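D-isomer specific 2-hydroxyacid dehydrogenase family protein (PDB 5TX7) probably catalyses the reversible NAD-dependent interconversion of a D-2-hydroxy acid and the matching 2-keto acid. Local coordinates at residues A[191-195]-A[196-200]. Residues are numbered along the deposited sequence; the frame is centred on the assembly and turned at random.
Sequences EHVGL and DELFT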
ATOM      1  N   GLU A 191     -22.933   3.987   2.720  1.00 60.92           N
ATOM      2  CA  GLU A 191     -23.971   4.658   3.488  1.00 63.00           C
ATOM      3  C   GLU A 191     -23.451   5.979   4.087  1.00 59.04           C
ATOM      4  O   GLU A 191     -22.292   6.085   4.471  1.00 54.44           O
ATOM      5  CB  GLU A 191     -24.426   3.698   4.583  1.00 66.70           C
ATOM      6  CG  GLU A 191     -25.666   4.074   5.355  1.00 77.07           C
ATOM      7  CD  GLU A 191     -25.933   3.108   6.510  1.00 83.95           C
ATOM      8  OE1 GLU A 191     -25.551   1.913   6.408  1.00 85.67           O
ATOM      9  OE2 GLU A 191     -26.530   3.549   7.524  1.00 90.00           O
ATOM     10  N   HIS A 192     -24.300   6.996   4.112  1.00 60.09           N
ATOM     11  CA  HIS A 192     -24.032   8.228   4.871  1.00 59.44           C
ATOM     12  C   HIS A 192     -24.394   8.037   6.346  1.00 57.44           C
ATOM     13  O   HIS A 192     -25.439   7.484   6.654  1.00 58.47           O
ATOM     14  CB  HIS A 192     -24.821   9.418   4.313  1.00 62.21           C
ATOM     15  CG  HIS A 192     -24.310   9.912   3.002  1.00 63.29           C
ATOM     16  ND1 HIS A 192     -25.041   9.826   1.837  1.00 67.88           N
ATOM     17  CD2 HIS A 192     -23.131  10.477   2.667  1.00 61.87           C
ATOM     18  CE1 HIS A 192     -24.337  10.336   0.843  1.00 67.71           C
ATOM     19  NE2 HIS A 192     -23.176  10.741   1.319  1.00 63.51           N
ATOM     20  N   VAL A 193     -23.543   8.520   7.239  1.00 54.07           N
ATOM     21  CA  VAL A 193     -23.779   8.411   8.681  1.00 54.71           C
ATOM     22  C   VAL A 193     -23.444   9.703   9.401  1.00 53.85           C
ATOM     23  O   VAL A 193     -22.655  10.494   8.909  1.00 54.47           O
ATOM     24  CB  VAL A 193     -22.927   7.286   9.320  1.00 52.44           C
ATOM     25  CG1 VAL A 193     -23.321   5.930   8.751  1.00 53.28           C
ATOM     26  CG2 VAL A 193     -21.430   7.529   9.133  1.00 50.40           C
ATOM     27  N   GLY A 194     -24.037   9.892  10.580  1.00 53.04           N
ATOM     28  CA  GLY A 194     -23.594  10.917  11.501  1.00 51.90           C
ATOM     29  C   GLY A 194     -22.200  10.613  12.019  1.00 47.93           C
ATOM     30  O   GLY A 194     -21.735   9.487  11.955  1.00 46.87           O
ATOM     31  N   LEU A 195     -21.543  11.621  12.554  1.00 48.92           N
ATOM     32  CA  LEU A 195     -20.165  11.483  13.033  1.00 48.87           C
ATOM     33  C   LEU A 195     -20.001  10.474  14.183  1.00 48.37           C
ATOM     34  O   LEU A 195     -19.068   9.694  14.173  1.00 47.84           O
ATOM     35  CB  LEU A 195     -19.628  12.852  13.458  1.00 50.36           C
ATOM     36  CG  LEU A 195     -18.142  12.988  13.700  1.00 49.91           C
ATOM     37  CD1 LEU A 195     -17.318  12.346  12.587  1.00 49.70           C
ATOM     38  CD2 LEU A 195     -17.789  14.480  13.733  1.00 52.16           C
ATOM     39  N   ASP A 196     -20.919  10.471  15.144  1.00 49.82           N
ATOM     40  CA  ASP A 196     -20.855   9.506  16.255  1.00 50.98           C
ATOM     41  C   ASP A 196     -21.065   8.070  15.785  1.00 53.51           C
ATOM     42  O   ASP A 196     -20.308   7.191  16.194  1.00 54.08           O
ATOM     43  CB  ASP A 196     -21.775   9.919  17.430  1.00 53.88           C
ATOM     44  CG  ASP A 196     -21.262  11.181  18.167  1.00 54.31           C
ATOM     45  OD1 ASP A 196     -20.049  11.503  18.102  1.00 52.55           O
ATOM     46  OD2 ASP A 196     -22.052  11.877  18.838  1.00 55.15           O
ATOM     47  N   GLU A 197     -22.035   7.851  14.896  1.00 55.10           N
ATOM     48  CA  GLU A 197     -22.295   6.551  14.273  1.00 57.96           C
ATOM     49  C   GLU A 197     -21.099   6.023  13.471  1.00 53.47           C
ATOM     50  O   GLU A 197     -20.847   4.811  13.447  1.00 52.54           O
ATOM     51  CB  GLU A 197     -23.527   6.674  13.365  1.00 62.21           C
ATOM     52  CG  GLU A 197     -24.077   5.382  12.768  1.00 66.29           C
ATOM     53  CD  GLU A 197     -25.282   5.625  11.846  1.00 75.02           C
ATOM     54  OE1 GLU A 197     -25.900   6.739  11.888  1.00 77.07           O
ATOM     55  OE2 GLU A 197     -25.609   4.694  11.064  1.00 76.65           O
ATOM     56  N   LEU A 198     -20.370   6.931  12.822  1.00 52.30           N
ATOM     57  CA  LEU A 198     -19.163   6.569  12.072  1.00 49.12           C
ATOM     58  C   LEU A 198     -18.162   5.906  13.000  1.00 45.86           C
ATOM     59  O   LEU A 198     -17.685   4.827  12.682  1.00 46.82           O
ATOM     60  CB  LEU A 198     -18.529   7.778  11.378  1.00 47.63           C
ATOM     61  CG  LEU A 198     -17.362   7.535  10.394  1.00 46.67           C
ATOM     62  CD1 LEU A 198     -17.311   8.609   9.319  1.00 49.21           C
ATOM     63  CD2 LEU A 198     -15.996   7.467  11.051  1.00 45.16           C
ATOM     64  N   PHE A 199     -17.870   6.525  14.142  1.00 44.58           N
ATOM     65  CA  PHE A 199     -16.894   5.942  15.096  1.00 42.86           C
ATOM     66  C   PHE A 199     -17.308   4.616  15.739  1.00 46.26           C
ATOM     67  O   PHE A 199     -16.435   3.775  15.976  1.00 46.60           O
ATOM     68  CB  PHE A 199     -16.479   6.954  16.173  1.00 41.51           C
ATOM     69  CG  PHE A 199     -15.498   7.962  15.673  1.00 39.73           C
ATOM     70  CD1 PHE A 199     -15.945   9.130  15.070  1.00 39.77           C
ATOM     71  CD2 PHE A 199     -14.134   7.712  15.731  1.00 37.83           C
ATOM     72  CE1 PHE A 199     -15.054  10.054  14.565  1.00 39.03           C
ATOM     73  CE2 PHE A 199     -13.240   8.645  15.255  1.00 37.89           C
ATOM     74  CZ  PHE A 199     -13.702   9.812  14.658  1.00 38.62           C
ATOM     75  N   THR A 200     -18.611   4.403  15.995  1.00 48.39           N
ATOM     76  CA  THR A 200     -19.058   3.134  16.556  1.00 50.77           C
ATOM     77  C   THR A 200     -19.039   2.002  15.510  1.00 49.75           C
ATOM     78  O   THR A 200     -18.902   0.847  15.877  1.00 52.08           O
ATOM     79  CB  THR A 200     -20.456   3.186  17.255  1.00 55.83           C
ATOM     80  OG1 THR A 200     -21.498   3.367  16.307  1.00 59.57           O
ATOM     81  CG2 THR A 200     -20.559   4.274  18.266  1.00 57.68           C
TER
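G194 and L198 join where strand 190-192 turns into helix 195-201, the L198 N-H donating to G194 O at 3.0 Å, while the next bond up, F199 N to L195 O, is weak at 3.4 Å. This strand-to-helix turn lies at one edge of the parallel sheet of the Rossmann-type NAD-binding domain, and the helix leads on to strand 204-207. G194 holds the N-cap position with backbone angles (-66°/162°) open to any residue; having no side chain to cap the helix, it contributes its carbonyl. V193, a branched residue fitting for a buried place, splits its two methyls: CG2 packs on L198 CB at 3.7 Å, and CG1 meets the carboxylate end of E197. With CG anti to the backbone N and an extended chain, E197 reaches back across V193 toward the strand, bringing its OE2 to 3.8 Å from OE2 of E191. The two carboxylates are turned 70° apart and probably repel mildly, which exposed glutamates can tolerate. L198 and F199, large apolar residues of the helix, also touch V205 of strand 204-207, and so hold the helix against the sheet. On the exposed side, the acidic D196 forms salt bridges through OD1 with R222 and R223. L195 and F199 run side by side, L195 CD1 lying 3.8 Å from F199 CE1, and the ring turns its edge to the backbone, with CD1 of F199 3.3 Å from L195 O in the ring plane.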